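CdiA-CT toxin, Conserved domain protein (Yersinia pseudotuberculosis serotype O:3, PDB 4ZQU) probably acts as a nuclease toxin of the PDDEXK superfamily, delivered in contact-dependent growth inhibition and held in complex with its cognate CdiI immunity protein. Local coordinates at residues D5-T10 / Y24-R29; Q43-L48 / K98-E103; N61-A66 / I108-N113. One frame throughout, in Å; residues are numbered along the deposited sequence.

How the interactions relate
All three contacts lie in one restriction endonuclease-like domain. Interaction 1 closes first along the chain; interactions 2 and 3 follow and alternate, their segments coming in the order 43-48, 61-66, 98-103, 108-113. Both use helix 98-113, which meets helix 42-47 in interaction 2 and the end of helix 53-66 in interaction 3. The centres of interactions 2 and 3 lie about 18 Å apart. Across the chain's centre, interaction 1 lies about 25 Å from interaction 2 and about 18 Å from interaction 3, centre to centre, and touches the latter where Tyr-24 OH comes close to Thr-65 O. Helix 3-9 packs on one sheet face, helices 53-66 and 98-113 on the other, giving a layered alpha/beta domain.

Interaction 1 (D5-T10 / Y24-R29)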
loop_
_atom_site.group_PDB
_atom_site.type_symbol
_atom_site.label_atom_id
_atom_site.label_comp_id
_atom_site.label_asym_id
_atom_site.label_seq_id
_atom_site.Cartn_x
_atom_site.Cartn_y
_atom_site.Cartn_z
ATOM N N ASP A 5 -0.746 -3.092 -18.327
ATOM C CA ASP A 5 -1.273 -4.451 -18.356
ATOM C C ASP A 5 -0.248 -5.431 -18.913
ATOM O O ASP A 5 -0.147 -6.569 -18.451
ATOM C CB ASP A 5 -2.560 -4.501 -19.179
ATOM C CG ASP A 5 -3.675 -3.687 -18.558
ATOM O OD1 ASP A 5 -4.474 -4.261 -17.789
ATOM O OD2 ASP A 5 -3.747 -2.470 -18.825
ATOM N N TYR A 6 0.508 -4.977 -19.907
ATOM C CA TYR A 6 1.567 -5.778 -20.507
ATOM C C TYR A 6 2.643 -6.130 -19.482
ATOM O O TYR A 6 3.176 -7.242 -19.479
ATOM C CB TYR A 6 2.185 -5.032 -21.691
ATOM C CG TYR A 6 3.379 -5.727 -22.297
ATOM C CD1 TYR A 6 3.215 -6.713 -23.258
ATOM C CD2 TYR A 6 4.672 -5.397 -21.908
ATOM C CE1 TYR A 6 4.305 -7.352 -23.815
ATOM C CE2 TYR A 6 5.767 -6.031 -22.458
ATOM C CZ TYR A 6 5.578 -7.008 -23.411
ATOM O OH TYR A 6 6.666 -7.644 -23.965
ATOM N N VAL A 7 2.958 -5.173 -18.616
ATOM C CA VAL A 7 3.916 -5.391 -17.540
ATOM C C VAL A 7 3.441 -6.521 -16.625
ATOM O O VAL A 7 4.243 -7.304 -16.119
ATOM C CB VAL A 7 4.140 -4.096 -16.721
ATOM C CG1 VAL A 7 4.957 -4.370 -15.465
ATOM C CG2 VAL A 7 4.820 -3.040 -17.581
ATOM N N GLY A 8 2.130 -6.621 -16.440
ATOM C CA GLY A 8 1.560 -7.649 -15.589
ATOM C C GLY A 8 1.648 -9.063 -16.131
ATOM O O GLY A 8 1.558 -10.028 -15.373
ATOM N N LYS A 9 1.825 -9.187 -17.443
ATOM C CA LYS A 9 1.892 -10.494 -18.089
ATOM C C LYS A 9 3.139 -11.273 -17.675
ATOM O O LYS A 9 3.139 -12.503 -17.674
ATOM C CB LYS A 9 1.849 -10.333 -19.604
ATOM N N THR A 10 4.194 -10.548 -17.317
ATOM C CA THR A 10 5.469 -11.157 -16.945
ATOM C C THR A 10 5.611 -11.292 -15.429
ATOM O O THR A 10 6.667 -11.675 -14.927
ATOM C CB THR A 10 6.662 -10.336 -17.494
ATOM O OG1 THR A 10 7.885 -11.058 -17.295
ATOM C CG2 THR A 10 6.756 -8.989 -16.796
ATOM N N TYR A 24 3.607 2.907 -7.544
ATOM C CA TYR A 24 3.704 1.455 -7.661
ATOM C C TYR A 24 2.470 0.856 -8.326
ATOM O O TYR A 24 1.343 1.074 -7.880
ATOM C CB TYR A 24 3.914 0.819 -6.286
ATOM C CG TYR A 24 5.185 1.255 -5.593
ATOM C CD1 TYR A 24 6.302 1.640 -6.325
ATOM C CD2 TYR A 24 5.264 1.291 -4.208
ATOM C CE1 TYR A 24 7.465 2.043 -5.697
ATOM C CE2 TYR A 24 6.424 1.693 -3.569
ATOM C CZ TYR A 24 7.521 2.069 -4.319
ATOM O OH TYR A 24 8.679 2.470 -3.691
ATOM N N ASP A 25 2.694 0.096 -9.392
ATOM C CA ASP A 25 1.602 -0.521 -10.134
ATOM C C ASP A 25 1.498 -2.006 -9.808
ATOM O O ASP A 25 0.404 -2.567 -9.765
ATOM C CB ASP A 25 1.801 -0.311 -11.635
ATOM C CG ASP A 25 1.881 1.159 -12.007
ATOM O OD1 ASP A 25 1.081 1.954 -11.474
ATOM O OD2 ASP A 25 2.749 1.524 -12.825
ATOM N N TYR A 26 2.643 -2.634 -9.568
ATOM C CA TYR A 26 2.682 -4.050 -9.223
ATOM C C TYR A 26 3.477 -4.305 -7.954
ATOM O O TYR A 26 4.424 -3.584 -7.642
ATOM C CB TYR A 26 3.271 -4.867 -10.370
ATOM C CG TYR A 26 2.395 -4.890 -11.590
ATOM C CD1 TYR A 26 1.391 -5.838 -11.725
ATOM C CD2 TYR A 26 2.560 -3.958 -12.603
ATOM C CE1 TYR A 26 0.578 -5.859 -12.836
ATOM C CE2 TYR A 26 1.752 -3.971 -13.720
ATOM C CZ TYR A 26 0.761 -4.924 -13.830
ATOM O OH TYR A 26 -0.046 -4.945 -14.942
ATOM N N PHE A 27 3.085 -5.345 -7.228
ATOM C CA PHE A 27 3.776 -5.738 -6.014
ATOM C C PHE A 27 3.815 -7.253 -5.913
ATOM O O PHE A 27 2.773 -7.895 -5.796
ATOM C CB PHE A 27 3.087 -5.138 -4.786
ATOM C CG PHE A 27 3.823 -5.376 -3.494
ATOM C CD1 PHE A 27 5.199 -5.274 -3.436
ATOM C CD2 PHE A 27 3.135 -5.700 -2.339
ATOM C CE1 PHE A 27 5.878 -5.489 -2.250
ATOM C CE2 PHE A 27 3.811 -5.919 -1.151
ATOM C CZ PHE A 27 5.182 -5.812 -1.109
ATOM N N ASP A 28 5.012 -7.828 -5.982
ATOM C CA ASP A 28 5.165 -9.263 -5.774
ATOM C C ASP A 28 4.856 -9.560 -4.313
ATOM O O ASP A 28 5.652 -9.260 -3.428
ATOM C CB ASP A 28 6.574 -9.729 -6.151
ATOM C CG ASP A 28 6.697 -11.244 -6.210
ATOM O OD1 ASP A 28 6.148 -11.931 -5.323
ATOM O OD2 ASP A 28 7.353 -11.751 -7.144
ATOM N N ARG A 29 3.692 -10.151 -4.068
ATOM C CA ARG A 29 3.185 -10.313 -2.711
ATOM C C ARG A 29 4.025 -11.271 -1.879
ATOM O O ARG A 29 3.882 -11.322 -0.658
ATOM C CB ARG A 29 1.734 -10.795 -2.742
ATOM C CG ARG A 29 0.836 -9.993 -3.663
ATOM C CD ARG A 29 0.858 -8.505 -3.342
ATOM N NE ARG A 29 0.034 -7.762 -4.289
ATOM C CZ ARG A 29 -1.043 -7.059 -3.958
ATOM N NH1 ARG A 29 -1.423 -6.978 -2.692
ATOM N NH2 ARG A 29 -1.736 -6.426 -4.893
#
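The ring of Tyr-26 reaches from strand 26-27 to the last turn of helix 3-9 and provides all of its segment's contact. The apolar part is the approach of Val-7 to the CD2/CE2 side of the ring: CG1 of Val-7 lies 3.7 Å from CE2 and 3.8 Å from CD2 of Tyr-26, the two side chains crossing obliquely. This branch stands anti to the backbone N (chi1 171°), turned to the ring, while the side chain also touches Val-35 and Ala-37 of strand 33-39.

Backbone-to-ring packing is the second kind. With no side chain at Gly-8, the outer end of the ring settles directly on the helix backbone, Gly-8 CA standing 3.3 Å from Tyr-26 CZ and 3.4 Å from CE1. The phenol oxygen is as near to the backbone, Tyr-26 OH lying 3.1 Å from Gly-8 N; Asp-5 CA is farther, at 3.7 Å from that oxygen.

Charges lie at the margin: Asp-5 CB points away from the strand, and OD1 forms a salt bridge with Arg-16, which the Tyr-26 side chain also touches. Asp-25 and Tyr-26 both make backbone hydrogen bonds with Val-35, two residues against one, and Asp-28 pairs with Arg-69 of the CdiI chain. The contact thus fastens an N-terminal helix to the outermost strand of this chain's sheet, which carries a classic beta bulge.

Interaction 2 (Q43-L48 / K98-E103)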
loop_
_atom_site.group_PDB
_atom_site.type_symbol
_atom_site.label_atom_id
_atom_site.label_comp_id
_atom_site.label_asym_id
_atom_site.label_seq_id
_atom_site.Cartn_x
_atom_site.Cartn_y
_atom_site.Cartn_z
ATOM N N GLN A 43 3.533 10.989 -28.931
ATOM C CA GLN A 43 3.099 12.371 -28.784
ATOM C C GLN A 43 3.750 13.047 -27.583
ATOM O O GLN A 43 4.231 14.177 -27.685
ATOM C CB GLN A 43 1.578 12.439 -28.665
ATOM C CG GLN A 43 0.850 11.994 -29.919
ATOM C CD GLN A 43 1.095 12.912 -31.101
ATOM O OE1 GLN A 43 1.914 12.618 -31.973
ATOM N NE2 GLN A 43 0.382 14.033 -31.137
ATOM N N THR A 44 3.760 12.350 -26.449
ATOM C CA THR A 44 4.352 12.879 -25.224
ATOM C C THR A 44 5.870 12.992 -25.358
ATOM O O THR A 44 6.481 13.932 -24.846
ATOM C CB THR A 44 4.005 11.996 -24.009
ATOM O OG1 THR A 44 2.587 11.808 -23.945
ATOM C CG2 THR A 44 4.481 12.643 -22.719
ATOM N N MET A 45 6.471 12.031 -26.052
ATOM C CA MET A 45 7.905 12.057 -26.314
ATOM C C MET A 45 8.260 13.240 -27.208
ATOM O O MET A 45 9.299 13.877 -27.035
ATOM C CB MET A 45 8.361 10.743 -26.955
ATOM C CG MET A 45 9.863 10.642 -27.151
ATOM S SD MET A 45 10.767 10.724 -25.592
ATOM C CE MET A 45 10.532 9.065 -24.974
ATOM N N ALA A 46 7.383 13.533 -28.163
ATOM C CA ALA A 46 7.557 14.683 -29.037
ATOM C C ALA A 46 7.350 15.984 -28.268
ATOM O O ALA A 46 8.019 16.984 -28.532
ATOM C CB ALA A 46 6.600 14.605 -30.212
ATOM N N LYS A 47 6.422 15.963 -27.315
ATOM C CA LYS A 47 6.087 17.153 -26.539
ATOM C C LYS A 47 7.232 17.568 -25.616
ATOM O O LYS A 47 7.523 18.756 -25.471
ATOM C CB LYS A 47 4.816 16.917 -25.735
ATOM N N LEU A 48 7.877 16.586 -24.994
ATOM C CA LEU A 48 9.013 16.846 -24.117
ATOM C C LEU A 48 10.298 16.990 -24.927
ATOM O O LEU A 48 11.253 16.236 -24.739
ATOM C CB LEU A 48 9.161 15.728 -23.084
ATOM C CG LEU A 48 7.968 15.530 -22.149
ATOM C CD1 LEU A 48 8.205 14.350 -21.224
ATOM C CD2 LEU A 48 7.706 16.791 -21.349
ATOM N N LYS A 98 18.222 10.858 -30.289
ATOM C CA LYS A 98 19.488 10.580 -29.621
ATOM C C LYS A 98 19.642 11.450 -28.384
ATOM O O LYS A 98 20.091 10.985 -27.337
ATOM C CB LYS A 98 20.656 10.810 -30.582
ATOM C CG LYS A 98 20.483 10.119 -31.926
ATOM C CD LYS A 98 21.443 10.667 -32.965
ATOM C CE LYS A 98 22.884 10.414 -32.570
ATOM N NZ LYS A 98 23.824 10.926 -33.606
ATOM N N ALA A 99 19.256 12.715 -28.514
ATOM C CA ALA A 99 19.298 13.654 -27.401
ATOM C C ALA A 99 18.393 13.197 -26.263
ATOM O O ALA A 99 18.682 13.438 -25.092
ATOM C CB ALA A 99 18.899 15.041 -27.868
ATOM N N GLN A 100 17.297 12.536 -26.617
ATOM C CA GLN A 100 16.349 12.045 -25.627
ATOM C C GLN A 100 16.839 10.753 -24.979
ATOM O O GLN A 100 16.623 10.528 -23.789
ATOM C CB GLN A 100 14.973 11.847 -26.264
ATOM C CG GLN A 100 14.239 13.161 -26.511
ATOM C CD GLN A 100 12.943 12.990 -27.278
ATOM O OE1 GLN A 100 12.817 12.100 -28.119
ATOM N NE2 GLN A 100 11.970 13.847 -26.991
ATOM N N TRP A 101 17.509 9.912 -25.760
ATOM C CA TRP A 101 18.133 8.709 -25.223
ATOM C C TRP A 101 19.218 9.053 -24.213
ATOM O O TRP A 101 19.495 8.280 -23.298
ATOM C CB TRP A 101 18.726 7.856 -26.343
ATOM C CG TRP A 101 17.761 6.866 -26.892
ATOM C CD1 TRP A 101 17.208 6.862 -28.140
ATOM C CD2 TRP A 101 17.217 5.735 -26.205
ATOM N NE1 TRP A 101 16.357 5.792 -28.274
ATOM C CE2 TRP A 101 16.344 5.086 -27.099
ATOM C CE3 TRP A 101 17.386 5.209 -24.922
ATOM C CZ2 TRP A 101 15.640 3.934 -26.749
ATOM C CZ3 TRP A 101 16.689 4.066 -24.578
ATOM C CH2 TRP A 101 15.825 3.442 -25.487
ATOM N N THR A 102 19.838 10.213 -24.399
ATOM C CA THR A 102 20.851 10.700 -23.475
ATOM C C THR A 102 20.232 10.996 -22.113
ATOM O O THR A 102 20.842 10.738 -21.074
ATOM C CB THR A 102 21.541 11.960 -24.019
ATOM O OG1 THR A 102 22.161 11.657 -25.274
ATOM C CG2 THR A 102 22.597 12.454 -23.052
ATOM N N GLU A 103 19.012 11.529 -22.125
ATOM C CA GLU A 103 18.280 11.801 -20.892
ATOM C C GLU A 103 17.785 10.504 -20.266
ATOM O O GLU A 103 17.784 10.352 -19.043
ATOM C CB GLU A 103 17.100 12.741 -21.151
ATOM C CG GLU A 103 17.461 14.018 -21.890
ATOM C CD GLU A 103 16.404 15.094 -21.747
ATOM O OE1 GLU A 103 15.562 14.981 -20.832
ATOM O OE2 GLU A 103 16.411 16.050 -22.551
#
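Gln-100 sends its side-chain amide from the first turn of helix 98-113 to the C-terminal end of helix 42-47, and the tight part of the contact is gathered round that amide. Its NE2 donates to Met-45 O over 2.7 Å; the N-H...O angle is 137° and the donor is tilted out of the carbonyl plane, so the bond is short but bent. The same nitrogen makes a weak second bond to Leu-48 O at 3.4 Å. On the other branch, OE1 of Gln-100 lies 3.4 Å from Met-45 CG and accepts from Thr-97 N, which helps to fix the rotation of the amide. The Met-45 side chain folds back at its second and third torsions (chi2 61°, chi3 78°) and brings SD to 3.6 Å from Gln-100 CD as the two side chains run past each other in opposite directions.

Packing is looser toward the partly exposed Leu-48, whose CB comes no nearer than 5.2 Å to Gln-100 NE2 and whose side chain instead touches Gln-53 and Val-54. Glu-103, one turn on from Gln-100, accepts from the backbone N of Asn-52 and of Tyr-55. A buried glutamine amide bound to carbonyls at a helix C-terminus here joins two helices of the alpha/beta domain.

Interaction 3 (N61-A66 / I108-N113); sequences NIDVTA and IEYGKN
Tyr-110 points its ring from helix 98-113 at Ile-62 and Asp-63 of helix 53-66. Its CG stands anti to the backbone N (chi1 171°), so that from CB the ring heads across the gap between the helices. CD2 is the first ring atom to meet the partner, 3.8 Å from Ile-62 CD1, which sits at the ring edge in its plane. Next, CE2 lies 3.5 Å from Asp-63 OD1, with Ile-62 CG2 a little farther off; this methyl approaches obliquely. At the far end CZ is 3.4 Å from Asp-63 OD1, and the tip, OH, donates to that oxygen over a very short 2.5 Å, a length deserving caution. OD1 meets the ring at its edge and near its plane, whereas the carboxylate plane is turned 83° against the ring. The other oxygen of Asp-63, OD2, has a long, weak ion pair with Lys-59.

Beside the tyrosine, Ile-62 lays CG2 and CD1 each 3.7 Å from Gly-111 CA. The lack of a side chain here lets the backbones close to 6.0 Å between Ile-62 CA and Gly-111 CA, while the nearly parallel axes (13°) of segments 61-66 and 108-113 stay 10.1 Å apart. Ile-62 and Ile-108 both also touch Val-118, placing the pair over strand 117-122, as expected of neighbouring beta-alpha-beta crossover helices on one face of an alpha/beta sheet.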
loop_
_atom_site.group_PDB
_atom_site.type_symbol
_atom_site.label_atom_id
_atom_site.label_comp_id
_atom_site.label_asym_id
_atom_site.label_seq_id
_atom_site.Cartn_x
_atom_site.Cartn_y
_atom_site.Cartn_z
ATOM N N ASN A 61 9.481 10.308 -11.328
ATOM C CA ASN A 61 8.969 9.000 -10.946
ATOM C C ASN A 61 9.940 8.266 -10.031
ATOM O O ASN A 61 9.534 7.700 -9.020
ATOM C CB ASN A 61 8.680 8.153 -12.183
ATOM C CG ASN A 61 8.027 6.824 -11.840
ATOM O OD1 ASN A 61 8.688 5.892 -11.383
ATOM N ND2 ASN A 61 6.722 6.731 -12.065
ATOM N N ILE A 62 11.220 8.281 -10.397
ATOM C CA ILE A 62 12.266 7.611 -9.627
ATOM C C ILE A 62 12.289 8.052 -8.167
ATOM O O ILE A 62 12.375 7.223 -7.262
ATOM C CB ILE A 62 13.658 7.868 -10.238
ATOM C CG1 ILE A 62 13.757 7.232 -11.622
ATOM C CG2 ILE A 62 14.753 7.324 -9.332
ATOM C CD1 ILE A 62 15.081 7.469 -12.298
ATOM N N ASP A 63 12.206 9.359 -7.944
ATOM C CA ASP A 63 12.248 9.904 -6.592
ATOM C C ASP A 63 11.106 9.368 -5.735
ATOM O O ASP A 63 11.301 9.059 -4.563
ATOM C CB ASP A 63 12.206 11.434 -6.628
ATOM C CG ASP A 63 13.451 12.036 -7.251
ATOM O OD1 ASP A 63 14.538 11.436 -7.107
ATOM O OD2 ASP A 63 13.344 13.111 -7.882
ATOM N N VAL A 64 9.922 9.249 -6.330
ATOM C CA VAL A 64 8.747 8.763 -5.614
ATOM C C VAL A 64 8.900 7.293 -5.232
ATOM O O VAL A 64 8.555 6.891 -4.120
ATOM C CB VAL A 64 7.466 8.937 -6.450
ATOM C CG1 VAL A 64 6.254 8.453 -5.677
ATOM C CG2 VAL A 64 7.293 10.390 -6.841
ATOM N N THR A 65 9.420 6.496 -6.158
ATOM C CA THR A 65 9.659 5.084 -5.897
ATOM C C THR A 65 10.669 4.912 -4.770
ATOM O O THR A 65 10.517 4.043 -3.912
ATOM C CB THR A 65 10.182 4.351 -7.150
ATOM O OG1 THR A 65 11.511 4.795 -7.444
ATOM C CG2 THR A 65 9.291 4.621 -8.347
ATOM N N ALA A 66 11.694 5.758 -4.775
ATOM C CA ALA A 66 12.808 5.642 -3.838
ATOM C C ALA A 66 12.483 6.228 -2.467
ATOM O O ALA A 66 12.861 5.664 -1.443
ATOM C CB ALA A 66 14.050 6.316 -4.414
ATOM N N ILE A 108 18.432 6.436 -15.991
ATOM C CA ILE A 108 18.731 5.048 -15.660
ATOM C C ILE A 108 19.828 4.981 -14.609
ATOM O O ILE A 108 19.724 4.254 -13.620
ATOM C CB ILE A 108 19.169 4.250 -16.900
ATOM C CG1 ILE A 108 17.983 4.022 -17.838
ATOM C CG2 ILE A 108 19.785 2.921 -16.494
ATOM C CD1 ILE A 108 18.353 3.303 -19.121
ATOM N N GLU A 109 20.882 5.758 -14.828
ATOM C CA GLU A 109 22.026 5.753 -13.929
ATOM C C GLU A 109 21.702 6.499 -12.644
ATOM O O GLU A 109 22.172 6.126 -11.570
ATOM C CB GLU A 109 23.253 6.366 -14.612
ATOM C CG GLU A 109 24.547 6.200 -13.828
ATOM C CD GLU A 109 25.125 4.806 -13.965
ATOM O OE1 GLU A 109 24.524 3.981 -14.685
ATOM O OE2 GLU A 109 26.180 4.531 -13.359
ATOM N N TYR A 110 20.904 7.554 -12.759
ATOM C CA TYR A 110 20.427 8.266 -11.582
ATOM C C TYR A 110 19.639 7.329 -10.673
ATOM O O TYR A 110 19.912 7.238 -9.477
ATOM C CB TYR A 110 19.558 9.462 -11.975
ATOM C CG TYR A 110 18.864 10.105 -10.796
ATOM C CD1 TYR A 110 19.550 10.962 -9.948
ATOM C CD2 TYR A 110 17.527 9.844 -10.526
ATOM C CE1 TYR A 110 18.922 11.547 -8.863
ATOM C CE2 TYR A 110 16.893 10.418 -9.443
ATOM C CZ TYR A 110 17.592 11.273 -8.618
ATOM O OH TYR A 110 16.959 11.849 -7.542
ATOM N N GLY A 111 18.667 6.632 -11.254
ATOM C CA GLY A 111 17.843 5.696 -10.512
ATOM C C GLY A 111 18.650 4.603 -9.839
ATOM O O GLY A 111 18.342 4.200 -8.719
ATOM N N LYS A 112 19.690 4.126 -10.518
ATOM C CA LYS A 112 20.485 3.007 -10.018
ATOM C C LYS A 112 21.206 3.373 -8.724
ATOM O O LYS A 112 21.269 2.575 -7.789
ATOM C CB LYS A 112 21.490 2.543 -11.078
ATOM C CG LYS A 112 22.740 1.863 -10.520
ATOM C CD LYS A 112 23.667 1.358 -11.627
ATOM C CE LYS A 112 22.903 1.027 -12.902
ATOM N NZ LYS A 112 23.812 0.740 -14.046
ATOM N N ASN A 113 21.738 4.589 -8.674
ATOM C CA ASN A 113 22.373 5.091 -7.466
ATOM C C ASN A 113 21.339 5.563 -6.445
ATOM O O ASN A 113 21.666 5.809 -5.284
ATOM C CB ASN A 113 23.346 6.218 -7.808
ATOM C CG ASN A 113 24.492 5.752 -8.689
ATOM O OD1 ASN A 113 25.132 4.736 -8.410
ATOM N ND2 ASN A 113 24.761 6.498 -9.756
#